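Long-range contacts in antigen 43 (Escherichia coli, PDB 4KH3), which mediates self-association of bacterial cells, clumping them in a Velcro-like manner through its autotransporter alpha domain, and is associated with aggregation and biofilm formation: residues 166-171 with 185-190; 54-59 with 73-78; 257-262 with 275-280; 33-38 with 65-70; 268-273 with 302-307. All blocks are in the same frame, centred on the assembly; numbering follows the deposited sequence.

Contact 1. Residues 166-171 with 185-190; sequences TTINKN and TLIYAG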
# COMPACT_ATOMS: atom_id res chain seq x y z
N THR A 166 18.19 12.96 6.43
CA THR A 166 17.16 13.63 5.67
C THR A 166 15.83 13.49 6.38
O THR A 166 15.50 12.41 6.88
CB THR A 166 17.07 13.00 4.26
OG1 THR A 166 18.36 13.01 3.65
CG2 THR A 166 16.09 13.76 3.39
N THR A 167 15.07 14.58 6.44
CA THR A 167 13.67 14.49 6.82
C THR A 167 12.80 14.75 5.60
O THR A 167 12.95 15.78 4.92
CB THR A 167 13.27 15.54 7.87
OG1 THR A 167 13.93 15.27 9.11
CG2 THR A 167 11.76 15.50 8.09
N ILE A 168 11.88 13.83 5.31
CA ILE A 168 10.92 14.03 4.24
C ILE A 168 9.54 14.28 4.85
O ILE A 168 8.92 13.38 5.41
CB ILE A 168 10.89 12.83 3.27
CG1 ILE A 168 12.32 12.45 2.84
CG2 ILE A 168 10.07 13.16 2.02
CD1 ILE A 168 12.37 11.13 2.05
N ASN A 169 9.07 15.51 4.75
CA ASN A 169 7.76 15.85 5.28
C ASN A 169 6.62 15.57 4.30
O ASN A 169 6.85 15.04 3.22
CB ASN A 169 7.74 17.30 5.74
CG ASN A 169 8.57 17.49 6.99
OD1 ASN A 169 8.38 16.78 7.98
ND2 ASN A 169 9.51 18.45 6.96
N LYS A 170 5.40 15.92 4.69
CA LYS A 170 4.25 15.79 3.80
C LYS A 170 4.56 16.49 2.47
O LYS A 170 5.12 17.59 2.46
CB LYS A 170 3.02 16.41 4.46
CG LYS A 170 1.73 16.31 3.65
CD LYS A 170 0.56 16.84 4.47
CE LYS A 170 -0.72 16.98 3.65
NZ LYS A 170 -1.18 15.69 3.08
N ASN A 171 4.22 15.82 1.37
CA ASN A 171 4.49 16.31 0.02
C ASN A 171 5.93 16.22 -0.45
O ASN A 171 6.23 16.57 -1.59
CB ASN A 171 3.98 17.75 -0.17
CG ASN A 171 2.50 17.88 0.10
OD1 ASN A 171 1.70 17.05 -0.34
ND2 ASN A 171 2.13 18.90 0.86
N THR A 185 17.07 8.30 7.09
CA THR A 185 16.03 9.09 6.48
C THR A 185 14.76 8.96 7.31
O THR A 185 14.34 7.86 7.63
CB THR A 185 15.78 8.62 5.05
OG1 THR A 185 16.99 8.72 4.31
CG2 THR A 185 14.73 9.44 4.38
N LEU A 186 14.16 10.10 7.66
CA LEU A 186 12.91 10.12 8.39
C LEU A 186 11.77 10.53 7.47
O LEU A 186 11.80 11.59 6.87
CB LEU A 186 13.01 11.09 9.58
CG LEU A 186 11.72 11.40 10.34
CD1 LEU A 186 11.10 10.13 10.93
CD2 LEU A 186 12.01 12.43 11.44
N ILE A 187 10.75 9.68 7.35
CA ILE A 187 9.68 9.97 6.40
C ILE A 187 8.30 10.02 7.06
O ILE A 187 7.81 9.01 7.57
CB ILE A 187 9.67 8.94 5.24
CG1 ILE A 187 11.09 8.67 4.75
CG2 ILE A 187 8.78 9.40 4.10
CD1 ILE A 187 11.14 7.82 3.52
N TYR A 188 7.69 11.20 7.06
CA TYR A 188 6.37 11.37 7.68
C TYR A 188 5.24 11.04 6.71
O TYR A 188 5.46 10.84 5.51
CB TYR A 188 6.19 12.79 8.22
CG TYR A 188 7.03 13.11 9.44
CD1 TYR A 188 6.70 12.62 10.69
CD2 TYR A 188 8.16 13.93 9.33
CE1 TYR A 188 7.46 12.91 11.82
CE2 TYR A 188 8.93 14.23 10.44
CZ TYR A 188 8.57 13.71 11.69
OH TYR A 188 9.33 14.00 12.80
N ALA A 189 4.03 10.99 7.25
CA ALA A 189 2.82 10.79 6.47
C ALA A 189 2.82 11.76 5.29
O ALA A 189 3.05 12.96 5.48
CB ALA A 189 1.59 11.03 7.34
N GLY A 190 2.58 11.23 4.09
CA GLY A 190 2.53 12.04 2.88
C GLY A 190 3.88 12.34 2.23
O GLY A 190 3.96 13.10 1.25
O HOH W 1 19.08 10.52 4.12

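Contact 2. Residues 54-59 with 73-78; sequences WIKAGG and IVQAGG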
# COMPACT_ATOMS: atom_id res chain seq x y z
N TRP A 54 30.67 34.19 -7.95
CA TRP A 54 31.60 33.08 -7.84
C TRP A 54 32.25 33.15 -6.47
O TRP A 54 33.02 34.07 -6.19
CB TRP A 54 32.68 33.16 -8.94
CG TRP A 54 32.09 33.25 -10.32
CD1 TRP A 54 31.54 34.36 -10.91
CD2 TRP A 54 31.98 32.20 -11.29
NE1 TRP A 54 31.09 34.06 -12.17
CE2 TRP A 54 31.35 32.74 -12.43
CE3 TRP A 54 32.34 30.85 -11.30
CZ2 TRP A 54 31.08 31.98 -13.57
CZ3 TRP A 54 32.08 30.09 -12.44
CH2 TRP A 54 31.45 30.66 -13.56
N ILE A 55 31.91 32.21 -5.60
CA ILE A 55 32.53 32.18 -4.29
C ILE A 55 33.74 31.29 -4.45
O ILE A 55 33.60 30.09 -4.66
CB ILE A 55 31.61 31.60 -3.20
CG1 ILE A 55 30.21 32.24 -3.27
CG2 ILE A 55 32.22 31.81 -1.84
CD1 ILE A 55 30.20 33.75 -3.04
N LYS A 56 34.92 31.88 -4.38
CA LYS A 56 36.14 31.13 -4.65
C LYS A 56 36.72 30.52 -3.38
O LYS A 56 36.24 30.78 -2.27
CB LYS A 56 37.17 32.04 -5.33
CG LYS A 56 36.61 32.79 -6.53
CD LYS A 56 37.68 33.60 -7.24
CE LYS A 56 38.70 32.68 -7.90
NZ LYS A 56 38.04 31.66 -8.80
N ALA A 57 37.75 29.71 -3.57
CA ALA A 57 38.46 29.08 -2.46
C ALA A 57 38.76 30.09 -1.33
O ALA A 57 39.42 31.11 -1.55
CB ALA A 57 39.73 28.41 -2.96
N GLY A 58 38.26 29.80 -0.14
CA GLY A 58 38.49 30.67 0.99
C GLY A 58 37.50 31.82 1.10
O GLY A 58 37.50 32.55 2.08
N GLY A 59 36.66 31.98 0.08
CA GLY A 59 35.67 33.04 0.09
C GLY A 59 34.36 32.61 0.72
O GLY A 59 34.09 31.42 0.86
N ILE A 73 27.91 30.34 -7.97
CA ILE A 73 28.83 29.23 -8.15
C ILE A 73 29.76 29.14 -6.96
O ILE A 73 30.60 30.01 -6.74
CB ILE A 73 29.66 29.34 -9.44
CG1 ILE A 73 28.76 29.58 -10.66
CG2 ILE A 73 30.50 28.08 -9.64
CD1 ILE A 73 28.60 31.05 -11.03
N VAL A 74 29.57 28.10 -6.16
CA VAL A 74 30.36 27.93 -4.97
C VAL A 74 31.42 26.93 -5.29
O VAL A 74 31.15 25.73 -5.43
CB VAL A 74 29.51 27.46 -3.79
CG1 VAL A 74 30.39 27.25 -2.56
CG2 VAL A 74 28.43 28.48 -3.51
N GLN A 75 32.65 27.42 -5.42
CA GLN A 75 33.75 26.58 -5.85
C GLN A 75 34.33 25.81 -4.69
O GLN A 75 34.08 26.14 -3.52
CB GLN A 75 34.81 27.45 -6.52
CG GLN A 75 34.22 28.31 -7.63
CD GLN A 75 35.14 28.47 -8.82
OE1 GLN A 75 36.06 29.30 -8.81
NE2 GLN A 75 34.90 27.69 -9.87
N ALA A 76 35.09 24.77 -5.01
CA ALA A 76 35.75 24.01 -3.97
C ALA A 76 36.54 24.97 -3.07
O ALA A 76 37.21 25.87 -3.56
CB ALA A 76 36.66 22.97 -4.58
N GLY A 77 36.39 24.80 -1.76
CA GLY A 77 37.02 25.68 -0.79
C GLY A 77 36.16 26.89 -0.48
O GLY A 77 36.44 27.64 0.46
N GLY A 78 35.11 27.08 -1.27
CA GLY A 78 34.20 28.18 -1.03
C GLY A 78 33.07 27.82 -0.08
O GLY A 78 32.74 26.65 0.10
O HOH W 2 38.37 29.06 -6.27
O HOH W 3 35.38 29.45 2.25

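Contact 3. Residues 257-262 with 275-280; sequences DVTQNT and TGTNRL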
# COMPACT_ATOMS: atom_id res chain seq x y z
N ASP A 257 15.00 -11.07 6.88
CA ASP A 257 15.19 -10.59 8.24
C ASP A 257 14.11 -9.58 8.61
O ASP A 257 14.38 -8.53 9.20
CB ASP A 257 16.59 -10.01 8.43
CG ASP A 257 17.64 -11.09 8.52
OD1 ASP A 257 17.40 -12.09 9.22
OD2 ASP A 257 18.70 -10.95 7.88
N VAL A 258 12.89 -9.92 8.23
CA VAL A 258 11.75 -9.11 8.58
C VAL A 258 11.38 -9.41 10.02
O VAL A 258 11.06 -10.55 10.35
CB VAL A 258 10.57 -9.42 7.66
CG1 VAL A 258 9.31 -8.71 8.14
CG2 VAL A 258 10.91 -9.03 6.22
N THR A 259 11.44 -8.40 10.88
CA THR A 259 10.92 -8.54 12.23
C THR A 259 9.54 -7.93 12.25
O THR A 259 9.38 -6.71 12.20
CB THR A 259 11.81 -7.84 13.25
OG1 THR A 259 13.11 -8.44 13.24
CG2 THR A 259 11.20 -7.96 14.64
N GLN A 260 8.54 -8.80 12.28
CA GLN A 260 7.15 -8.39 12.24
C GLN A 260 6.59 -8.41 13.65
O GLN A 260 6.29 -9.48 14.19
CB GLN A 260 6.36 -9.32 11.32
CG GLN A 260 4.86 -9.11 11.35
CD GLN A 260 4.14 -10.04 10.39
OE1 GLN A 260 4.68 -10.38 9.33
NE2 GLN A 260 2.94 -10.46 10.74
N ASN A 261 6.47 -7.23 14.26
CA ASN A 261 5.91 -7.11 15.60
C ASN A 261 4.41 -7.21 15.57
O ASN A 261 3.79 -7.13 14.49
CB ASN A 261 6.35 -5.81 16.27
CG ASN A 261 7.83 -5.79 16.57
OD1 ASN A 261 8.41 -6.82 16.91
ND2 ASN A 261 8.45 -4.63 16.41
N THR A 262 3.82 -7.38 16.75
CA THR A 262 2.37 -7.55 16.88
C THR A 262 1.63 -6.39 16.25
O THR A 262 1.94 -5.23 16.50
CB THR A 262 1.95 -7.68 18.36
OG1 THR A 262 2.73 -8.69 18.99
CG2 THR A 262 0.46 -8.05 18.47
N THR A 275 11.34 -13.58 4.43
CA THR A 275 11.72 -14.37 5.60
C THR A 275 11.90 -13.49 6.84
O THR A 275 12.33 -12.33 6.75
CB THR A 275 13.02 -15.18 5.36
OG1 THR A 275 14.10 -14.28 5.07
CG2 THR A 275 12.85 -16.15 4.20
N GLY A 276 11.56 -14.03 8.01
CA GLY A 276 11.84 -13.36 9.26
C GLY A 276 11.20 -14.01 10.47
O GLY A 276 11.07 -15.23 10.55
N THR A 277 10.80 -13.17 11.43
CA THR A 277 10.09 -13.64 12.62
C THR A 277 8.88 -12.79 12.87
O THR A 277 8.90 -11.58 12.66
CB THR A 277 10.97 -13.58 13.88
OG1 THR A 277 11.62 -12.29 13.94
CG2 THR A 277 12.03 -14.67 13.84
N ASN A 278 7.81 -13.41 13.33
CA ASN A 278 6.68 -12.63 13.79
C ASN A 278 6.43 -13.02 15.23
O ASN A 278 7.27 -13.68 15.85
CB ASN A 278 5.44 -12.84 12.91
CG ASN A 278 5.12 -14.31 12.68
OD1 ASN A 278 5.16 -15.12 13.61
ND2 ASN A 278 4.79 -14.65 11.44
N ARG A 279 5.27 -12.65 15.76
CA ARG A 279 4.97 -12.91 17.16
C ARG A 279 4.74 -14.40 17.43
O ARG A 279 4.54 -14.80 18.57
CB ARG A 279 3.76 -12.09 17.61
CG ARG A 279 2.45 -12.39 16.89
CD ARG A 279 1.30 -11.71 17.62
NE ARG A 279 0.07 -11.64 16.84
CZ ARG A 279 -0.84 -12.61 16.79
NH1 ARG A 279 -0.64 -13.75 17.44
NH2 ARG A 279 -1.94 -12.45 16.06
N LEU A 280 4.77 -15.21 16.38
CA LEU A 280 4.60 -16.65 16.54
C LEU A 280 5.87 -17.41 16.20
O LEU A 280 5.89 -18.63 16.24
CB LEU A 280 3.44 -17.15 15.68
CG LEU A 280 2.05 -16.71 16.13
CD1 LEU A 280 0.96 -17.51 15.42
CD2 LEU A 280 1.91 -16.84 17.64
O HOH W 4 3.84 -10.45 14.66
O HOH W 5 4.34 -13.23 8.98

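Contact 4. Residues 33-38 with 65-70; sequences GVTVST and TVTANG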
# COMPACT_ATOMS: atom_id res chain seq x y z
N GLY A 33 24.65 39.65 1.28
CA GLY A 33 23.37 40.22 0.90
C GLY A 33 23.25 40.60 -0.56
O GLY A 33 22.35 41.36 -0.94
N VAL A 34 24.14 40.08 -1.38
CA VAL A 34 24.08 40.35 -2.81
C VAL A 34 22.86 39.65 -3.40
O VAL A 34 22.57 38.51 -3.07
CB VAL A 34 25.36 39.85 -3.52
CG1 VAL A 34 25.26 40.05 -5.01
CG2 VAL A 34 26.57 40.56 -2.98
N THR A 35 22.13 40.36 -4.27
CA THR A 35 21.09 39.75 -5.10
C THR A 35 21.69 39.38 -6.45
O THR A 35 22.29 40.22 -7.13
CB THR A 35 19.89 40.71 -5.32
OG1 THR A 35 19.29 41.03 -4.06
CG2 THR A 35 18.83 40.08 -6.24
N VAL A 36 21.54 38.11 -6.83
CA VAL A 36 22.17 37.59 -8.04
C VAL A 36 21.09 37.26 -9.08
O VAL A 36 20.30 36.34 -8.90
CB VAL A 36 23.00 36.32 -7.73
CG1 VAL A 36 23.61 35.75 -8.98
CG2 VAL A 36 24.09 36.64 -6.71
N SER A 37 21.05 38.04 -10.15
CA SER A 37 19.99 37.91 -11.14
C SER A 37 20.52 37.67 -12.53
O SER A 37 19.89 38.03 -13.50
CB SER A 37 19.13 39.15 -11.15
OG SER A 37 18.57 39.37 -9.88
N THR A 38 21.69 37.05 -12.61
CA THR A 38 22.32 36.78 -13.89
C THR A 38 23.24 35.58 -13.73
O THR A 38 23.68 35.29 -12.61
CB THR A 38 23.14 37.99 -14.39
OG1 THR A 38 23.69 37.71 -15.68
CG2 THR A 38 24.28 38.31 -13.43
N THR A 65 20.68 36.27 -2.29
CA THR A 65 19.40 35.92 -2.87
C THR A 65 19.62 35.66 -4.35
O THR A 65 20.16 36.51 -5.06
CB THR A 65 18.34 37.03 -2.70
OG1 THR A 65 18.05 37.19 -1.31
CG2 THR A 65 17.05 36.66 -3.44
N VAL A 66 19.24 34.47 -4.81
CA VAL A 66 19.42 34.12 -6.21
C VAL A 66 18.06 34.05 -6.86
O VAL A 66 17.21 33.26 -6.46
CB VAL A 66 20.17 32.79 -6.39
CG1 VAL A 66 20.61 32.61 -7.85
CG2 VAL A 66 21.38 32.74 -5.50
N THR A 67 17.84 34.90 -7.86
CA THR A 67 16.55 35.01 -8.53
C THR A 67 16.56 34.24 -9.86
O THR A 67 17.52 33.54 -10.17
CB THR A 67 16.18 36.50 -8.76
OG1 THR A 67 17.04 37.06 -9.76
CG2 THR A 67 16.33 37.30 -7.48
N ALA A 68 15.48 34.40 -10.62
CA ALA A 68 15.18 33.59 -11.81
C ALA A 68 16.34 33.29 -12.78
O ALA A 68 16.52 32.13 -13.21
CB ALA A 68 14.00 34.19 -12.56
N ASN A 69 17.09 34.31 -13.15
CA ASN A 69 18.22 34.10 -14.06
C ASN A 69 19.55 34.06 -13.32
O ASN A 69 20.61 34.12 -13.94
CB ASN A 69 18.25 35.21 -15.11
CG ASN A 69 17.16 35.05 -16.14
OD1 ASN A 69 16.87 33.94 -16.60
ND2 ASN A 69 16.54 36.17 -16.51
N GLY A 70 19.49 33.97 -12.00
CA GLY A 70 20.68 34.07 -11.18
C GLY A 70 21.41 32.76 -11.10
O GLY A 70 20.79 31.70 -11.07

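Contact 5. Residues 268-273 with 302-307; sequences TSTAAT and DVLSGH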
# COMPACT_ATOMS: atom_id res chain seq x y z
N THR A 268 1.61 -9.76 0.90
CA THR A 268 2.46 -10.43 -0.07
C THR A 268 1.74 -11.63 -0.70
O THR A 268 0.54 -11.82 -0.53
CB THR A 268 3.80 -10.86 0.58
OG1 THR A 268 4.74 -11.22 -0.44
CG2 THR A 268 3.60 -12.01 1.56
N SER A 269 2.49 -12.43 -1.46
CA SER A 269 1.91 -13.61 -2.08
C SER A 269 2.99 -14.66 -2.21
O SER A 269 4.15 -14.44 -1.82
CB SER A 269 1.36 -13.27 -3.46
OG SER A 269 2.43 -13.02 -4.36
N THR A 270 2.62 -15.81 -2.77
CA THR A 270 3.54 -16.93 -2.84
C THR A 270 4.55 -16.72 -3.95
O THR A 270 5.50 -17.49 -4.09
CB THR A 270 2.77 -18.26 -3.01
OG1 THR A 270 1.75 -18.09 -3.99
CG2 THR A 270 2.10 -18.65 -1.71
N ALA A 271 4.37 -15.66 -4.73
CA ALA A 271 5.32 -15.31 -5.78
C ALA A 271 6.42 -14.36 -5.28
O ALA A 271 7.28 -13.93 -6.05
CB ALA A 271 4.59 -14.69 -6.98
N ALA A 272 6.39 -14.04 -3.99
CA ALA A 272 7.42 -13.18 -3.40
C ALA A 272 8.34 -13.97 -2.48
O ALA A 272 8.05 -15.12 -2.14
CB ALA A 272 6.77 -12.02 -2.63
N THR A 273 9.44 -13.36 -2.07
CA THR A 273 10.34 -13.97 -1.09
C THR A 273 10.38 -13.13 0.18
O THR A 273 10.79 -11.97 0.16
CB THR A 273 11.76 -14.08 -1.63
OG1 THR A 273 11.73 -14.78 -2.88
CG2 THR A 273 12.64 -14.83 -0.62
N ASP A 302 -1.77 -13.80 -0.59
CA ASP A 302 -2.43 -14.43 -1.72
C ASP A 302 -1.69 -15.73 -2.02
O ASP A 302 -0.50 -15.72 -2.30
CB ASP A 302 -2.40 -13.54 -2.96
CG ASP A 302 -3.19 -12.25 -2.78
OD1 ASP A 302 -4.02 -12.17 -1.86
OD2 ASP A 302 -2.98 -11.31 -3.57
N VAL A 303 -2.41 -16.85 -1.93
CA VAL A 303 -1.83 -18.13 -2.31
C VAL A 303 -2.23 -18.44 -3.74
O VAL A 303 -3.39 -18.73 -4.04
CB VAL A 303 -2.21 -19.26 -1.32
CG1 VAL A 303 -1.61 -20.58 -1.75
CG2 VAL A 303 -1.74 -18.89 0.07
N LEU A 304 -1.26 -18.33 -4.64
CA LEU A 304 -1.52 -18.47 -6.06
C LEU A 304 -1.64 -19.94 -6.48
O LEU A 304 -1.27 -20.85 -5.74
CB LEU A 304 -0.43 -17.78 -6.86
CG LEU A 304 -0.14 -16.33 -6.46
CD1 LEU A 304 0.90 -15.73 -7.38
CD2 LEU A 304 -1.42 -15.51 -6.46
N SER A 305 -2.16 -20.13 -7.68
CA SER A 305 -2.35 -21.46 -8.23
C SER A 305 -1.04 -22.25 -8.23
O SER A 305 -0.03 -21.79 -8.76
CB SER A 305 -2.90 -21.35 -9.65
OG SER A 305 -3.07 -22.65 -10.20
N GLY A 306 -1.07 -23.44 -7.63
CA GLY A 306 0.08 -24.31 -7.62
C GLY A 306 0.95 -24.13 -6.39
O GLY A 306 1.98 -24.80 -6.24
N HIS A 307 0.54 -23.24 -5.50
CA HIS A 307 1.36 -22.92 -4.34
C HIS A 307 0.69 -23.21 -3.02
O HIS A 307 -0.50 -23.52 -2.97
CB HIS A 307 1.87 -21.49 -4.44
CG HIS A 307 2.85 -21.32 -5.57
ND1 HIS A 307 2.76 -20.30 -6.49
CD2 HIS A 307 3.90 -22.08 -5.95
CE1 HIS A 307 3.73 -20.44 -7.38
NE2 HIS A 307 4.44 -21.50 -7.07
O HOH W 6 -1.37 -9.77 -1.39

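Contact 1. Residues 166-171 with 185-190
Ile-168 lies alongside Ile-187, both pointing the same way, with a CD1-to-CD1 separation of 3.8 Å. The same methyl reaches back across the strand to Thr-185, where its CD1 meets CG2 at 3.7 Å. It gets there because CG1 is turned beside the backbone N (chi1 -49°) and the chain then runs on extended. A second cluster forms on the other face of the strands. Here the carboxamide of Asn-169 runs beside the ring of Tyr-188, the two planes only 14° apart, and OD1 comes within 3.2 Å of CD2 at an oblique approach. Thr-167 adds its CG2 at the ring's edge, near the ring plane and 3.9 Å from CE2. A bond from Asn-169 ND2 to OD1 of Asn-141, one coil back, probably limits the amide's rotation. Between the two clusters runs a parallel ladder. Leu-186 N donates to Thr-166 O, Ile-168 N to Leu-186 O at 2.7 Å, and Tyr-188 N to Ile-168 O. Past the strands, Asn-171 N bonds to Gly-190 O at 2.7 Å from well above the carbonyl plane, and at the opposite end one water joins the OG1 atoms of Thr-166 and Thr-185. The pair belongs to a beta-helix, between strand 139-140 on one flank and strand 198-205 on the other, while Gln-174 and Gln-193 from strands 173-176 and 192-195 pack against the isoleucine side.

Contact 2. Residues 54-59 with 73-78
In this parallel beta-helix, Trp-54 and Ile-73 pair near the ends of two neighbouring strands that lead into stacked type II turns, Lys-56 to Gly-59 and Gln-75 to Gly-78. Trp-54 lies alongside Ile-73. The CD1 methyl of Ile-73 sits 3.4 Å from the centroid of the Trp-54 six-membered ring and only 8° off its normal, a CH-pi contact squarely over the face. The Ile-73 chi2 of 95°, well away from a staggered value, carries the methyl over the ring, while CB and CG2 meet the CE3 side of the indole. The ring's rotation is further fixed by a bond from NE1 to OD1 of Asn-24 and by a stack on Phe-26 in the preceding coil. On the other face, Ile-55 and Val-74 point the same way, with Ile-55 CG1 and Val-74 CG2 4.2 Å apart. Ile-55 N bonds to Ile-73 O, and Ile-55 O receives Gln-75 N at 2.9 Å. At the turns Lys-56 bends through chi3 and chi4, bringing NZ to OE1 of Gln-75 in a weak bond of 3.1 Å. A water that accepts from Ala-57 N also reaches that oxygen, again weakly. Gly-77, which has no side chain, lets the two turns come close, its CA lying 4.1 Å from that of Ala-57. The Gly-77 carbonyl oxygen is gripped twice, by Gly-58 N at 2.9 Å from above the carbonyl plane and by a water at 2.8 Å that also donates to Gly-59 O.

Contact 3. Residues 257-262 with 275-280
Gln-260 runs alongside Asn-278 with the same heading, their CB atoms 4.0 Å apart and their amide planes turned 64° against each other. The amides do not bond directly. One water donates to Gln-260 OE1 and accepts from Asn-278 ND2, each at 2.9 Å. Where the second segment swings away, another water bridges the pair in place of a direct bond, donating to Gln-260 O and accepting from Arg-279 N. Arg-279 crosses Thr-262 at about a right angle, and its CD comes 3.6 Å from Thr-262 OG1. Direct backbone bonds run earlier in the pair: Val-258 N to Thr-275 O, Thr-277 N to Val-258 O, and Gln-260 N to Thr-277 O at 2.8 Å. Gly-276 brings its bare CA within 3.1 Å of Val-258 O, a close CA-H...O contact beside the Thr-277 bond. A second shell fixes the polar groups. Gln-260 NE2 donates to Val-294 O, and Asn-278 ND2 to Asn-292 O. Asn-278 CG stands between backbone N and carbonyl carbon (chi1 51°), which lets OD1 take Leu-280 N in an Asx turn. The extended Arg-279 carries NH2 to salt bridges with Asp-315 and Glu-296. The regular parallel stacking of the beta-helix is interrupted here: strand 240-241 flanks the first segment in parallel fashion, but strand 273-278 is followed by the antiparallel strand 281-286, whose Phe-283 packs on both Gln-260 and Asn-278.

Contact 4. Residues 33-38 with 65-70
The two segments run parallel in the register Thr-35 with Thr-65 and Val-36 with Val-66, joined by three backbone bonds: Thr-65 N to Val-34 O, Val-36 N to Thr-65 O at 2.8 Å, and Thr-67 N to Val-36 O at 3.0 Å. Beyond the bridges the second chain folds into a type I turn, Thr-67 to Gly-70, closed by Gly-70 N on Thr-67 O. The turn brings Gly-70 CA back to within 3.2 Å of Val-36 O, so that one carbonyl oxygen meets the Thr-67 amide and also CA-H groups of Val-66 and Gly-70. These are short strands of neighbouring coils in a parallel beta-helix, flanked by strand 18-19 and by strand 84-85; 26 residues lie between the segments, against 13 in contacts 1 and 2. On the inward face Val-36 and Val-66 lie loosely together, CB to CG1 4.4 Å, with Gln-53 also against Val-36. The outer face carries a line of threonines. Thr-35 and Thr-67 cross at about a right angle and touch through their CG2 methyls at 3.9 Å. With chi1 at 70°, Thr-67 OG1 is turned toward Ser-37. The two hydroxyls, Ser-37 OG and Thr-67 OG1, share a hydrogen bond of 2.8 Å. Further along, Asn-69 CB rests on Ser-37 O at 3.6 Å.

Contact 5. Residues 268-273 with 302-307
Thr-270 wedges between Leu-304 and His-307 where two coils of the beta-helix part into a type I turn, Ser-269 to Ala-272, and a type II turn, Leu-304 to His-307. Thr-270 is buried, and the packing round it is the tight part of the contact. A chi1 of 44° swings its OG1 across to the other segment, where it accepts Leu-304 N in a nearly straight bond of 3.1 Å, 167° at the hydrogen. A side-chain oxygen thus takes the place that a strand carbonyl would hold in the ladder. His-307 packs its CB against the same threonine, 3.6 Å from Thr-270 CB, and its ring passes OG1 obliquely. Thr-270 CG2 meets Val-303 CG1 less closely, at 4.2 Å. In the strands the ladder is short, with Asp-302 N on Thr-268 O and Thr-270 N on Asp-302 O, the latter long at 3.2 Å and bent to 135°. The side of Ser-269 and Asp-302 is instead bridged by solvent. Ser-269 CB and Asp-302 CB lie 3.8 Å apart, and a water donates to Thr-268 O and weakly to Asp-302 OD2. The other carboxylate oxygen, OD1, forms a salt bridge with Arg-300. Ala-271 CB touches Leu-304 CD1 at 3.9 Å, and its amide is held in an ST turn, Ala-271 N donating to Ser-269 OG at 3.3 Å.

How the contacts relate
All five contacts join coils of one long beta-helix and follow its length. Contacts 4 and 2 come first in the chain and interleave, since strands 35-36 and 65-66 are followed by 52-55 and 71-74; their centres are 17 Å apart. Contact 1 lies further along, about 32 Å between centres from contact 2. Contacts 3 and 5 interleave in turn, 18 Å between centres, and the centre of contact 5 sits about 57 Å from that of contact 4. Contacts 2 and 5 use one run of parallel strands, whereas 1, 3 and 4 lie in another, mixed set of strands. The same coil-on-coil pairing, repeated, gives an elongated scaffold, consistent with a stalk-like adhesin of the cell surface.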